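Local coordinates for putative transcriptional regulator TRANSCRIPTION REGULATOR protein (Rhizobium meliloti, PDB 5NLA) that binds cyclic di-GMP by a PilZ-like mechanism and acts as an AraC-like transcriptional activator that regulates extracellular polysaccharide production, at residues H123-F129 with E149-L155; V142-G146 with N189-L193; S154-P158 with A247-E253; P105-R111 with Y159-D165; Y204-M208 with I223-I227. All coordinates share one frame; numbering follows the deposited sequence.

Overall arrangement
Contacts 1 and 4 each pair two antiparallel strands, one pair in each of the two sheets, with centres about 14 Å apart; Leu155 O of the first lies 2.6 Å from Arg111 NE of the second, a probable hydrogen bond. Contact 2, its centre about 9 Å from that of contact 1, runs from an edge strand of one sheet to an edge strand of the other, and Asn189 OD1 approaches Ser154 N to 2.7 Å. Contact 3 continues from contact 1 through Ser154 and Leu155 and ties the strand connection to helix 251-261. Contact 5, a helix pair, lies about 26 Å from contact 3 (centres), on the opposite side of the chain's centre; it touches contact 1 through Ile205 and Phe150.

Contact 1. Residues H123-F129 with E149-L155; sequences HWNVGLF and EFFFRSL
The first torsion of Phe151 (chi1 71°) sets CG between the backbone N and the carbonyl carbon and tips the ring over the neighbouring strand, while that of Asn125 (chi1 -162°) holds CG away from its N and sends the amide to the same ring. Gly127 lies beneath it: its CA is 3.9 Å from the Phe151 ring centroid, a CH-pi contact where a side chain would probably run into the ring. The Arg153 guanidinium covers the opposite face, and its NH1 bonds to Asn190 OD1. Asn125 OD1 meets the ring edge in plane, 3.4 Å from Phe151 CE1, with amide and ring planes 77° apart; ND2 bonds to Leu171 O on the next strand, which sets the amide's orientation. Phe129 crosses Phe151 at about a right angle, Phe129 CE1 lying 3.9 Å from Phe151 CD2, each at the other's ring edge. On the other face of the sheet, Leu128 CD1 sits over the centre of the Phe150 ring, 3.8 Å from its centroid. Val126 divides its branches, CG1 lying 3.4 Å from Phe150 CD2 and CG2 3.8 Å from Phe152 CD1 at that ring's edge. Trp124 runs alongside Phe152. Helix 196-211 covers Phe150 and Leu128. Six backbone hydrogen bonds join the strands. Strands 124-129 and 150-154 are thus antiparallel neighbours in the larger sheet, consistent with the cupin-like beta barrel of AraC-family regulators.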
# COMPACT_ATOMS: atom_id res chain seq x y z
N HIS A 123 2.61 -0.76 -3.59
CA HIS A 123 1.63 0.30 -3.57
C HIS A 123 2.13 1.42 -2.65
O HIS A 123 2.97 1.18 -1.78
CB HIS A 123 0.27 -0.21 -3.06
CG HIS A 123 -0.40 -1.20 -3.97
ND1 HIS A 123 0.14 -2.42 -4.28
CD2 HIS A 123 -1.60 -1.14 -4.61
CE1 HIS A 123 -0.67 -3.07 -5.09
NE2 HIS A 123 -1.74 -2.32 -5.30
N TRP A 124 1.63 2.63 -2.87
CA TRP A 124 1.77 3.71 -1.91
C TRP A 124 0.64 3.51 -0.90
O TRP A 124 -0.53 3.43 -1.27
CB TRP A 124 1.62 5.07 -2.59
CG TRP A 124 2.47 5.24 -3.80
CD1 TRP A 124 2.09 5.09 -5.09
CD2 TRP A 124 3.86 5.59 -3.83
NE1 TRP A 124 3.15 5.32 -5.93
CE2 TRP A 124 4.25 5.63 -5.18
CE3 TRP A 124 4.82 5.86 -2.85
CZ2 TRP A 124 5.54 5.94 -5.58
CZ3 TRP A 124 6.11 6.17 -3.25
CH2 TRP A 124 6.45 6.21 -4.60
N ASN A 125 0.99 3.38 0.36
CA ASN A 125 0.02 3.12 1.42
C ASN A 125 -0.17 4.41 2.20
O ASN A 125 0.80 5.01 2.69
CB ASN A 125 0.54 2.00 2.33
CG ASN A 125 -0.55 1.34 3.18
OD1 ASN A 125 -0.21 0.63 4.13
ND2 ASN A 125 -1.81 1.54 2.86
N VAL A 126 -1.41 4.86 2.27
CA VAL A 126 -1.78 5.95 3.17
C VAL A 126 -2.87 5.43 4.07
O VAL A 126 -3.82 4.80 3.60
CB VAL A 126 -2.27 7.16 2.38
CG1 VAL A 126 -3.06 8.11 3.26
CG2 VAL A 126 -1.07 7.85 1.75
N GLY A 127 -2.73 5.66 5.37
CA GLY A 127 -3.67 5.10 6.35
C GLY A 127 -4.04 6.10 7.41
O GLY A 127 -3.17 6.70 8.02
N LEU A 128 -5.35 6.28 7.61
CA LEU A 128 -5.90 7.18 8.62
C LEU A 128 -6.43 6.38 9.79
O LEU A 128 -7.15 5.43 9.58
CB LEU A 128 -7.08 7.94 8.03
CG LEU A 128 -7.84 8.88 8.95
CD1 LEU A 128 -6.93 10.00 9.43
CD2 LEU A 128 -9.05 9.42 8.20
N PHE A 129 -6.13 6.82 11.02
CA PHE A 129 -6.67 6.17 12.23
C PHE A 129 -7.88 6.93 12.74
O PHE A 129 -7.80 8.13 13.02
CB PHE A 129 -5.60 6.09 13.32
CG PHE A 129 -4.59 4.99 13.11
CD1 PHE A 129 -3.80 4.96 11.97
CD2 PHE A 129 -4.42 4.00 14.05
CE1 PHE A 129 -2.87 3.95 11.77
CE2 PHE A 129 -3.51 2.98 13.86
CZ PHE A 129 -2.73 2.95 12.71
N GLU A 149 -4.91 11.09 12.36
CA GLU A 149 -3.68 11.31 11.60
C GLU A 149 -3.48 10.20 10.58
O GLU A 149 -3.98 9.08 10.77
CB GLU A 149 -2.46 11.31 12.51
CG GLU A 149 -2.54 12.25 13.69
CD GLU A 149 -1.19 12.39 14.36
OE1 GLU A 149 -0.69 11.38 14.91
OE2 GLU A 149 -0.63 13.51 14.31
N PHE A 150 -2.72 10.52 9.53
CA PHE A 150 -2.32 9.55 8.52
C PHE A 150 -0.87 9.13 8.66
O PHE A 150 -0.02 9.97 8.98
CB PHE A 150 -2.42 10.14 7.11
CG PHE A 150 -3.79 10.52 6.70
CD1 PHE A 150 -4.32 11.75 7.04
CD2 PHE A 150 -4.56 9.65 5.92
CE1 PHE A 150 -5.59 12.11 6.63
CE2 PHE A 150 -5.83 10.00 5.50
CZ PHE A 150 -6.36 11.23 5.87
N PHE A 151 -0.58 7.86 8.38
CA PHE A 151 0.78 7.47 7.99
C PHE A 151 0.84 7.48 6.47
O PHE A 151 -0.16 7.23 5.79
CB PHE A 151 1.20 6.09 8.57
CG PHE A 151 0.51 4.90 7.95
CD1 PHE A 151 0.92 4.37 6.73
CD2 PHE A 151 -0.55 4.27 8.61
CE1 PHE A 151 0.27 3.27 6.18
CE2 PHE A 151 -1.19 3.17 8.06
CZ PHE A 151 -0.78 2.66 6.84
N PHE A 152 2.02 7.79 5.95
CA PHE A 152 2.35 7.52 4.55
C PHE A 152 3.58 6.60 4.48
O PHE A 152 4.56 6.82 5.18
CB PHE A 152 2.60 8.81 3.78
CG PHE A 152 3.33 8.60 2.49
CD1 PHE A 152 2.68 8.08 1.37
CD2 PHE A 152 4.69 8.88 2.39
CE1 PHE A 152 3.36 7.87 0.19
CE2 PHE A 152 5.38 8.67 1.22
CZ PHE A 152 4.71 8.16 0.12
N ARG A 153 3.50 5.60 3.59
CA ARG A 153 4.54 4.58 3.42
C ARG A 153 4.44 3.94 2.03
O ARG A 153 3.34 3.60 1.58
CB ARG A 153 4.36 3.46 4.46
CG ARG A 153 5.17 3.62 5.73
CD ARG A 153 5.30 2.30 6.46
NE ARG A 153 4.00 1.77 6.86
CZ ARG A 153 3.27 2.18 7.91
NH1 ARG A 153 3.66 3.18 8.73
NH2 ARG A 153 2.10 1.58 8.14
N SER A 154 5.59 3.73 1.38
CA SER A 154 5.65 2.80 0.27
C SER A 154 5.76 1.36 0.76
O SER A 154 6.48 1.08 1.73
CB SER A 154 6.82 3.06 -0.62
OG SER A 154 6.80 2.12 -1.68
N LEU A 155 5.07 0.46 0.09
CA LEU A 155 5.17 -0.96 0.40
C LEU A 155 6.41 -1.63 -0.22
O LEU A 155 6.61 -2.83 -0.05
CB LEU A 155 3.90 -1.68 -0.03
CG LEU A 155 2.62 -1.17 0.62
CD1 LEU A 155 1.46 -2.00 0.13
CD2 LEU A 155 2.70 -1.22 2.13

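Contact 2. Residues V142-G146 with N189-L193; sequences VTETG and NNSVL
Thr143 meets Asn190 and Val192 with its two branches. Its chi1 of -89° puts OG1 beside the backbone N, while CG2 stands anti to that N and beside the carbonyl carbon, and hydroxyl and methyl thereby serve different partners. OG1 donates to Asn190 O at 3.0 Å, arriving 34° out of the carbonyl plane. CG2 lies 3.4 Å from Val192 CG2, the two side chains passing with opposite headings. The same Val192 methyl also packs against the backbone, with CG2 3.4 Å from Glu144 O. Asn190 takes a left-handed backbone conformation and its side chain folds back toward the threonine, ND2 coming 3.6 Å from Thr143 CB. The amide is tied to strand 134-138, where ND2 donates to Thr136 O. A valine here would probably leave Asn190 O without its hydroxyl mate and so weaken the tie between the two edges. The strand axes run 24° from parallel and 6.7 Å apart at closest, and side chains, not a beta ladder, fill the distance. Strands 141-145 and 191-193 are outer strands of the two different sheets, and the contact joins their edges, consistent with closure of a barrel-like domain. At its edge the backbone of Asn190 and Ser191 is irregular, both residues facing Phe152 of the adjacent strand 150-154, which is a G1 beta bulge.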
# COMPACT_ATOMS: atom_id res chain seq x y z
N VAL A 142 11.67 6.13 14.08
CA VAL A 142 10.32 5.78 14.52
C VAL A 142 9.38 6.96 14.32
O VAL A 142 9.74 8.11 14.53
CB VAL A 142 10.25 5.32 15.98
CG1 VAL A 142 8.84 4.87 16.34
CG2 VAL A 142 11.25 4.20 16.23
N THR A 143 8.17 6.62 13.93
CA THR A 143 7.11 7.56 13.65
C THR A 143 5.87 7.05 14.38
O THR A 143 5.61 5.85 14.41
CB THR A 143 6.90 7.61 12.13
OG1 THR A 143 7.76 8.62 11.60
CG2 THR A 143 5.48 7.94 11.75
N GLU A 144 5.12 7.97 14.98
CA GLU A 144 3.91 7.64 15.72
C GLU A 144 2.70 8.28 15.05
O GLU A 144 2.69 9.48 14.82
CB GLU A 144 4.00 8.14 17.15
CG GLU A 144 2.82 7.68 17.99
CD GLU A 144 2.74 8.34 19.34
OE1 GLU A 144 3.59 9.20 19.66
OE2 GLU A 144 1.80 7.98 20.08
N THR A 145 1.69 7.47 14.78
CA THR A 145 0.46 7.91 14.14
C THR A 145 -0.63 7.66 15.14
O THR A 145 -0.80 6.54 15.59
CB THR A 145 0.16 7.08 12.87
OG1 THR A 145 1.19 7.27 11.88
CG2 THR A 145 -1.20 7.48 12.27
N GLY A 146 -1.38 8.70 15.49
CA GLY A 146 -2.50 8.58 16.42
C GLY A 146 -3.81 8.93 15.76
O GLY A 146 -3.84 9.26 14.58
N ASN A 189 9.17 8.81 3.18
CA ASN A 189 8.63 7.50 3.53
C ASN A 189 8.55 7.37 5.04
O ASN A 189 9.47 7.79 5.75
CB ASN A 189 9.51 6.37 2.98
CG ASN A 189 8.82 5.03 3.09
OD1 ASN A 189 7.74 4.85 2.55
ND2 ASN A 189 9.44 4.08 3.79
N ASN A 190 7.44 6.79 5.51
CA ASN A 190 7.15 6.58 6.93
C ASN A 190 7.06 7.90 7.67
O ASN A 190 7.80 8.14 8.63
CB ASN A 190 8.16 5.64 7.59
CG ASN A 190 7.63 4.99 8.84
OD1 ASN A 190 6.55 4.36 8.83
ND2 ASN A 190 8.38 5.11 9.93
N SER A 191 6.17 8.77 7.20
CA SER A 191 5.90 10.03 7.88
C SER A 191 4.44 10.15 8.29
O SER A 191 3.58 9.37 7.87
CB SER A 191 6.33 11.21 7.01
OG SER A 191 5.84 11.07 5.70
N VAL A 192 4.17 11.13 9.13
CA VAL A 192 2.83 11.39 9.62
C VAL A 192 2.28 12.59 8.87
O VAL A 192 3.01 13.55 8.59
CB VAL A 192 2.80 11.72 11.13
CG1 VAL A 192 1.41 11.49 11.69
CG2 VAL A 192 3.81 10.88 11.88
N LEU A 193 0.98 12.55 8.57
CA LEU A 193 0.29 13.69 8.01
C LEU A 193 -0.70 14.18 9.05
O LEU A 193 -1.64 13.47 9.41
CB LEU A 193 -0.42 13.31 6.71
CG LEU A 193 0.37 12.39 5.77
CD1 LEU A 193 -0.49 11.98 4.59
CD2 LEU A 193 1.65 13.09 5.31

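Contact 3. Residues S154-P158 with A247-E253; sequences SLGYP and AKMGVME
Tyr157 lies along the chain that leads into helix 251-261, and its side chain meets that chain step by step. CB packs beside Asn189. Its chi1 of -80° sets CG beside the backbone N and directs the ring to residues 247-249. CD1 faces Lys248 O at 3.7 Å, and one atom further CE1 has Lys248 N at 3.5 Å, at the ring edge and near its plane. Met249 crosses the tyrosine obliquely, its CB near CE1, and Met249 CE lies 3.7 Å from Tyr157 CZ. At the tip, OH ends beside methyl groups, with Ala247 CB 3.3 Å away and Met249 CE nearby. Pro158 CD packs on Lys248 O. Polar bonds secure the turn that precedes the tyrosine. Gly156 O accepts from Gly250 N at 2.7 Å, and Gly250 occupies the N-cap position of the helix. Glu253 OE2 accepts from Ser154 OG at 3.2 Å with its anti lone pair, the one directed away from OE1. The same hydroxyl accepts from Gly156 N at 3.1 Å, and is thus held by two partners. Beyond this junction, Val251 and Met252 pack on Leu287 of helix 281-288, within the helix-turn-helix region. Residues 154-157 thus form a type I turn, with an ST turn at Ser154, that binds the sheet domain to the N-terminus of a helix in the helical part.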
# COMPACT_ATOMS: atom_id res chain seq x y z
N SER A 154 5.59 3.73 1.38
CA SER A 154 5.65 2.80 0.27
C SER A 154 5.76 1.36 0.76
O SER A 154 6.48 1.08 1.73
CB SER A 154 6.82 3.06 -0.62
OG SER A 154 6.80 2.12 -1.68
N LEU A 155 5.07 0.46 0.09
CA LEU A 155 5.17 -0.96 0.40
C LEU A 155 6.41 -1.63 -0.22
O LEU A 155 6.61 -2.83 -0.05
CB LEU A 155 3.90 -1.68 -0.03
CG LEU A 155 2.62 -1.17 0.62
CD1 LEU A 155 1.46 -2.00 0.13
CD2 LEU A 155 2.70 -1.22 2.13
N GLY A 156 7.22 -0.85 -0.94
CA GLY A 156 8.51 -1.30 -1.43
C GLY A 156 9.68 -1.14 -0.48
O GLY A 156 10.76 -1.71 -0.74
N TYR A 157 9.52 -0.34 0.58
CA TYR A 157 10.53 -0.23 1.64
C TYR A 157 10.08 -1.03 2.85
O TYR A 157 8.89 -1.02 3.19
CB TYR A 157 10.76 1.21 2.08
CG TYR A 157 11.66 2.01 1.19
CD1 TYR A 157 12.99 1.66 1.02
CD2 TYR A 157 11.19 3.17 0.55
CE1 TYR A 157 13.83 2.41 0.20
CE2 TYR A 157 12.02 3.94 -0.26
CZ TYR A 157 13.34 3.55 -0.43
OH TYR A 157 14.17 4.31 -1.23
N PRO A 158 11.02 -1.71 3.52
CA PRO A 158 10.67 -2.45 4.72
C PRO A 158 10.30 -1.55 5.89
O PRO A 158 10.70 -0.38 5.93
CB PRO A 158 11.93 -3.26 5.04
CG PRO A 158 13.04 -2.55 4.36
CD PRO A 158 12.47 -1.79 3.21
N ALA A 247 17.78 3.64 2.41
CA ALA A 247 17.02 3.28 1.22
C ALA A 247 17.36 1.89 0.61
O ALA A 247 18.10 1.80 -0.37
CB ALA A 247 17.13 4.38 0.16
N LYS A 248 16.80 0.84 1.21
CA LYS A 248 16.88 -0.53 0.67
C LYS A 248 15.54 -0.91 0.03
O LYS A 248 14.72 -1.62 0.61
CB LYS A 248 17.27 -1.52 1.77
CG LYS A 248 18.75 -1.49 2.14
CD LYS A 248 19.65 -2.11 1.06
CE LYS A 248 19.63 -3.63 1.06
NZ LYS A 248 20.45 -4.22 2.16
N MET A 249 15.36 -0.43 -1.19
CA MET A 249 14.12 -0.58 -1.95
C MET A 249 13.96 -2.01 -2.50
O MET A 249 14.94 -2.63 -2.97
CB MET A 249 14.09 0.46 -3.10
CG MET A 249 12.75 0.65 -3.79
SD MET A 249 12.73 1.88 -5.11
CE MET A 249 13.14 3.31 -4.14
N GLY A 250 12.74 -2.53 -2.44
CA GLY A 250 12.41 -3.87 -2.96
C GLY A 250 12.40 -3.92 -4.49
O GLY A 250 12.21 -2.89 -5.15
N VAL A 251 12.59 -5.12 -5.04
CA VAL A 251 12.65 -5.28 -6.48
C VAL A 251 11.51 -4.62 -7.23
O VAL A 251 11.77 -3.86 -8.16
CB VAL A 251 12.82 -6.76 -6.97
CG1 VAL A 251 14.25 -7.23 -6.77
CG2 VAL A 251 11.82 -7.73 -6.35
N MET A 252 10.26 -4.88 -6.85
CA MET A 252 9.12 -4.44 -7.66
C MET A 252 9.00 -2.93 -7.73
O MET A 252 8.66 -2.39 -8.77
CB MET A 252 7.79 -5.02 -7.15
CG MET A 252 6.60 -4.80 -8.07
SD MET A 252 6.79 -5.29 -9.81
CE MET A 252 5.36 -6.35 -9.88
N GLU A 253 9.28 -2.26 -6.62
CA GLU A 253 9.29 -0.80 -6.59
C GLU A 253 10.41 -0.29 -7.51
O GLU A 253 10.21 0.67 -8.26
CB GLU A 253 9.43 -0.28 -5.15
CG GLU A 253 8.59 0.95 -4.79
CD GLU A 253 9.40 2.21 -4.67
OE1 GLU A 253 10.17 2.48 -5.62
OE2 GLU A 253 9.25 2.93 -3.65

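Contact 4. Residues P105-R111 with Y159-D165; sequences PAHSYER and YRGRMTD
Strands 107-111 and 159-163 form an antiparallel ladder in the smaller sheet of the barrel-like domain, with Tyr109 laid across Gly161. Hydrogen-bonded pairs His107-Met163, Tyr109-Gly161 and Arg111-Tyr159 each contribute two backbone bonds. With chi1 50°, Tyr109 CG sits between N and the carbonyl carbon, which lowers the ring onto the partner strand: Gly161 CA is 3.8 Å from its centroid, a CH-pi contact, and the ring's OH bonds to Thr136 OG1 on the next strand. A leucine in its place is likely to leave Thr136 OG1 without this mate and to lose the ring face that rests on Gly161 CA. Tyr159 crosses Tyr109 at about a right angle, CE1 3.7 Å from Tyr109 CD1, which comes to the Tyr159 ring edge. Over one face of Tyr159 lies Arg111 CB, 4.0 Å from the centroid, while the guanidinium runs on to Leu155 O. On the other side of the sheet, Glu110 OE2 and Arg160 NH1 form a long salt bridge at 3.9 Å, and Arg160 has Glu137 as a second partner. Met163 spans two rings: CE lies 3.6 Å from Tyr109 CE2, and CG lies 3.5 Å from CE1 of His107, whose ND1 donates almost straight, in its ring plane, to Pro105 O at 2.9 Å.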
# COMPACT_ATOMS: atom_id res chain seq x y z
N PRO A 105 -7.23 -5.80 16.69
CA PRO A 105 -6.67 -5.68 18.05
C PRO A 105 -5.18 -5.33 18.05
O PRO A 105 -4.57 -5.27 16.98
CB PRO A 105 -6.89 -7.08 18.66
CG PRO A 105 -7.87 -7.76 17.78
CD PRO A 105 -7.64 -7.19 16.41
N ALA A 106 -4.60 -5.10 19.23
CA ALA A 106 -3.18 -4.76 19.32
C ALA A 106 -2.34 -5.90 18.79
O ALA A 106 -2.55 -7.04 19.18
CB ALA A 106 -2.76 -4.44 20.74
N HIS A 107 -1.44 -5.59 17.87
CA HIS A 107 -0.49 -6.58 17.36
C HIS A 107 0.76 -5.85 16.89
O HIS A 107 0.81 -4.61 16.91
CB HIS A 107 -1.10 -7.38 16.20
CG HIS A 107 -1.44 -6.52 15.02
ND1 HIS A 107 -2.51 -5.65 15.01
CD2 HIS A 107 -0.81 -6.35 13.83
CE1 HIS A 107 -2.54 -5.00 13.87
NE2 HIS A 107 -1.52 -5.40 13.13
N SER A 108 1.77 -6.61 16.52
CA SER A 108 2.94 -6.06 15.89
C SER A 108 3.03 -6.58 14.44
O SER A 108 2.42 -7.61 14.08
CB SER A 108 4.18 -6.40 16.71
OG SER A 108 4.44 -7.78 16.65
N TYR A 109 3.76 -5.83 13.62
CA TYR A 109 3.83 -6.09 12.18
C TYR A 109 5.23 -5.86 11.62
O TYR A 109 5.98 -4.99 12.07
CB TYR A 109 2.80 -5.21 11.43
CG TYR A 109 2.83 -3.73 11.79
CD1 TYR A 109 3.71 -2.86 11.15
CD2 TYR A 109 2.01 -3.22 12.79
CE1 TYR A 109 3.74 -1.52 11.47
CE2 TYR A 109 2.03 -1.87 13.12
CZ TYR A 109 2.90 -1.01 12.46
OH TYR A 109 2.94 0.33 12.80
N GLU A 110 5.59 -6.67 10.63
CA GLU A 110 6.84 -6.50 9.89
C GLU A 110 6.61 -6.75 8.41
O GLU A 110 5.98 -7.75 8.04
CB GLU A 110 7.92 -7.44 10.42
CG GLU A 110 9.28 -7.22 9.78
CD GLU A 110 10.42 -7.91 10.51
OE1 GLU A 110 10.15 -8.80 11.35
OE2 GLU A 110 11.59 -7.56 10.24
N ARG A 111 7.09 -5.83 7.58
CA ARG A 111 7.30 -6.08 6.16
C ARG A 111 8.80 -6.03 5.98
O ARG A 111 9.40 -4.97 6.14
CB ARG A 111 6.61 -5.03 5.32
CG ARG A 111 6.70 -5.26 3.83
CD ARG A 111 5.69 -4.42 3.08
NE ARG A 111 5.79 -4.62 1.64
CZ ARG A 111 5.31 -5.67 0.98
NH1 ARG A 111 4.71 -6.68 1.60
NH2 ARG A 111 5.46 -5.71 -0.33
N TYR A 159 9.51 -2.11 6.80
CA TYR A 159 9.15 -1.47 8.05
C TYR A 159 8.74 -2.48 9.13
O TYR A 159 8.21 -3.56 8.83
CB TYR A 159 8.06 -0.43 7.82
CG TYR A 159 6.74 -0.97 7.29
CD1 TYR A 159 5.70 -1.34 8.16
CD2 TYR A 159 6.50 -1.05 5.95
CE1 TYR A 159 4.48 -1.81 7.68
CE2 TYR A 159 5.29 -1.52 5.45
CZ TYR A 159 4.28 -1.90 6.32
OH TYR A 159 3.10 -2.35 5.79
N ARG A 160 9.04 -2.12 10.38
CA ARG A 160 8.66 -2.86 11.60
C ARG A 160 7.76 -1.92 12.39
O ARG A 160 7.99 -0.71 12.43
CB ARG A 160 9.91 -3.16 12.47
CG ARG A 160 10.68 -4.41 12.11
CD ARG A 160 12.21 -4.28 12.22
NE ARG A 160 12.77 -3.12 11.50
CZ ARG A 160 12.80 -2.93 10.17
NH1 ARG A 160 12.32 -3.84 9.30
NH2 ARG A 160 13.34 -1.81 9.69
N GLY A 161 6.75 -2.47 13.05
CA GLY A 161 6.05 -1.68 14.05
C GLY A 161 5.07 -2.42 14.93
O GLY A 161 4.97 -3.64 14.91
N ARG A 162 4.36 -1.63 15.72
CA ARG A 162 3.31 -2.12 16.60
C ARG A 162 2.14 -1.17 16.52
O ARG A 162 2.33 0.05 16.37
CB ARG A 162 3.79 -2.15 18.05
CG ARG A 162 5.09 -2.90 18.32
CD ARG A 162 5.46 -2.98 19.81
NE ARG A 162 4.85 -1.91 20.61
CZ ARG A 162 3.64 -1.96 21.20
NH1 ARG A 162 2.84 -3.03 21.10
NH2 ARG A 162 3.22 -0.90 21.88
N MET A 163 0.93 -1.71 16.59
CA MET A 163 -0.21 -0.87 16.89
C MET A 163 -1.00 -1.39 18.07
O MET A 163 -1.05 -2.58 18.38
CB MET A 163 -1.12 -0.62 15.67
CG MET A 163 -1.73 -1.84 15.03
SD MET A 163 -2.76 -1.38 13.63
CE MET A 163 -1.44 -1.31 12.45
N THR A 164 -1.62 -0.44 18.74
CA THR A 164 -2.59 -0.69 19.75
C THR A 164 -3.82 -1.24 18.97
O THR A 164 -3.74 -1.40 17.72
CB THR A 164 -2.80 0.64 20.52
OG1 THR A 164 -3.02 0.37 21.90
CG2 THR A 164 -3.92 1.47 19.99
N ASP A 165 -4.92 -1.56 19.65
CA ASP A 165 -6.17 -1.85 18.96
C ASP A 165 -6.58 -0.59 18.21
O ASP A 165 -6.35 0.51 18.68
CB ASP A 165 -7.26 -2.34 19.90
CG ASP A 165 -7.83 -1.24 20.81
OD1 ASP A 165 -7.14 -0.26 21.17
OD2 ASP A 165 -9.00 -1.38 21.20

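Contact 5. Residues Y204-M208 with I223-I227; sequences YINGM and IVRTI
Tyr204 spans the gap between two roughly antiparallel helices, 196-211 and 220-234, that lie side by side on the larger sheet. The axes of the short segments come no nearer than 11.9 Å and their directions differ by 157°, so the helices meet through side chains and not backbone to backbone. With CG turned away from its own N (chi1 -171°), the tyrosine leaves its helix straight toward the other and puts its ring among Ile223, Thr226 and Ile227. Each meets a different part of the tyrosine. Thr226 crosses it at about a right angle and sets OG1 over one ring face, offset toward the rim, 3.4 Å from Tyr204 CE2. Ile227 also crosses at about a right angle but comes to the ring's edge, CG1 lying 3.6 Å from CE2. Ile223 passes obliquely at the far end, its CG1 3.6 Å from Tyr204 OH. No hydrogen bond links the two segments. One turn further along, Met208 repeats the approach with a chain, bent at chi3, that brings its sulfur against a methyl of each isoleucine. Beneath the pair, Met208 and Ile223 reach Leu94, while Ile227 packs on Leu97 and Leu171; Ile205, on the sheet side, touches Ile169 and Leu171. The helix pair therefore covers one face of the larger sheet with apolar side chains. At the sulfur, Ile227 crosses Met208 at about a right angle, CD1 3.8 Å from SD, and Ile223 comes obliquely, its CG2 3.9 Å from the same Met208 SD.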
# COMPACT_ATOMS: atom_id res chain seq x y z
N TYR A 204 -12.50 14.48 3.24
CA TYR A 204 -12.87 13.92 1.95
C TYR A 204 -13.08 12.42 2.05
O TYR A 204 -14.07 11.90 1.55
CB TYR A 204 -11.82 14.23 0.88
CG TYR A 204 -12.29 13.85 -0.52
CD1 TYR A 204 -13.30 14.57 -1.16
CD2 TYR A 204 -11.74 12.76 -1.20
CE1 TYR A 204 -13.74 14.23 -2.43
CE2 TYR A 204 -12.17 12.41 -2.47
CZ TYR A 204 -13.17 13.15 -3.08
OH TYR A 204 -13.61 12.81 -4.34
N ILE A 205 -12.15 11.74 2.71
CA ILE A 205 -12.21 10.28 2.89
C ILE A 205 -13.43 9.87 3.72
O ILE A 205 -14.07 8.85 3.41
CB ILE A 205 -10.89 9.73 3.49
CG1 ILE A 205 -9.76 9.87 2.46
CG2 ILE A 205 -11.04 8.27 3.90
CD1 ILE A 205 -8.37 9.77 3.07
N ASN A 206 -13.76 10.65 4.75
CA ASN A 206 -14.96 10.42 5.56
C ASN A 206 -16.24 10.56 4.75
O ASN A 206 -17.10 9.68 4.80
CB ASN A 206 -15.01 11.37 6.76
CG ASN A 206 -14.20 10.85 7.93
OD1 ASN A 206 -13.05 11.22 8.12
ND2 ASN A 206 -14.79 9.93 8.69
N GLY A 207 -16.36 11.66 4.00
CA GLY A 207 -17.48 11.86 3.08
C GLY A 207 -17.62 10.75 2.05
O GLY A 207 -18.73 10.35 1.69
N MET A 208 -16.48 10.25 1.58
CA MET A 208 -16.45 9.12 0.65
C MET A 208 -16.90 7.83 1.34
O MET A 208 -17.81 7.16 0.84
CB MET A 208 -15.03 8.97 0.07
CG MET A 208 -14.89 8.00 -1.09
SD MET A 208 -13.17 7.47 -1.28
CE MET A 208 -12.91 6.52 0.21
N ILE A 223 -12.86 10.88 -8.28
CA ILE A 223 -12.55 10.60 -6.87
C ILE A 223 -11.08 10.23 -6.76
O ILE A 223 -10.35 10.80 -5.94
CB ILE A 223 -13.44 9.48 -6.26
CG1 ILE A 223 -14.89 9.95 -6.14
CG2 ILE A 223 -12.95 9.08 -4.87
CD1 ILE A 223 -15.89 8.84 -5.85
N VAL A 224 -10.65 9.30 -7.61
CA VAL A 224 -9.25 8.84 -7.61
C VAL A 224 -8.30 10.01 -7.81
O VAL A 224 -7.27 10.10 -7.15
CB VAL A 224 -8.98 7.76 -8.70
CG1 VAL A 224 -7.51 7.35 -8.69
CG2 VAL A 224 -9.89 6.55 -8.51
N ARG A 225 -8.67 10.92 -8.71
CA ARG A 225 -7.84 12.07 -9.02
C ARG A 225 -7.69 13.06 -7.85
O ARG A 225 -6.58 13.53 -7.59
CB ARG A 225 -8.33 12.79 -10.29
CG ARG A 225 -7.19 13.26 -11.17
CD ARG A 225 -7.62 13.72 -12.56
NE ARG A 225 -6.47 13.70 -13.47
CZ ARG A 225 -6.25 14.54 -14.48
NH1 ARG A 225 -7.11 15.52 -14.79
NH2 ARG A 225 -5.15 14.39 -15.21
N THR A 226 -8.77 13.36 -7.12
CA THR A 226 -8.66 14.34 -6.01
C THR A 226 -7.93 13.68 -4.83
O THR A 226 -7.19 14.36 -4.12
CB THR A 226 -9.99 15.06 -5.55
OG1 THR A 226 -10.34 14.72 -4.21
CG2 THR A 226 -11.17 14.81 -6.47
N ILE A 227 -8.13 12.38 -4.63
CA ILE A 227 -7.34 11.63 -3.64
C ILE A 227 -5.85 11.64 -4.00
O ILE A 227 -5.02 11.83 -3.13
CB ILE A 227 -7.88 10.19 -3.43
CG1 ILE A 227 -9.25 10.25 -2.76
CG2 ILE A 227 -6.92 9.34 -2.58
CD1 ILE A 227 -9.96 8.91 -2.60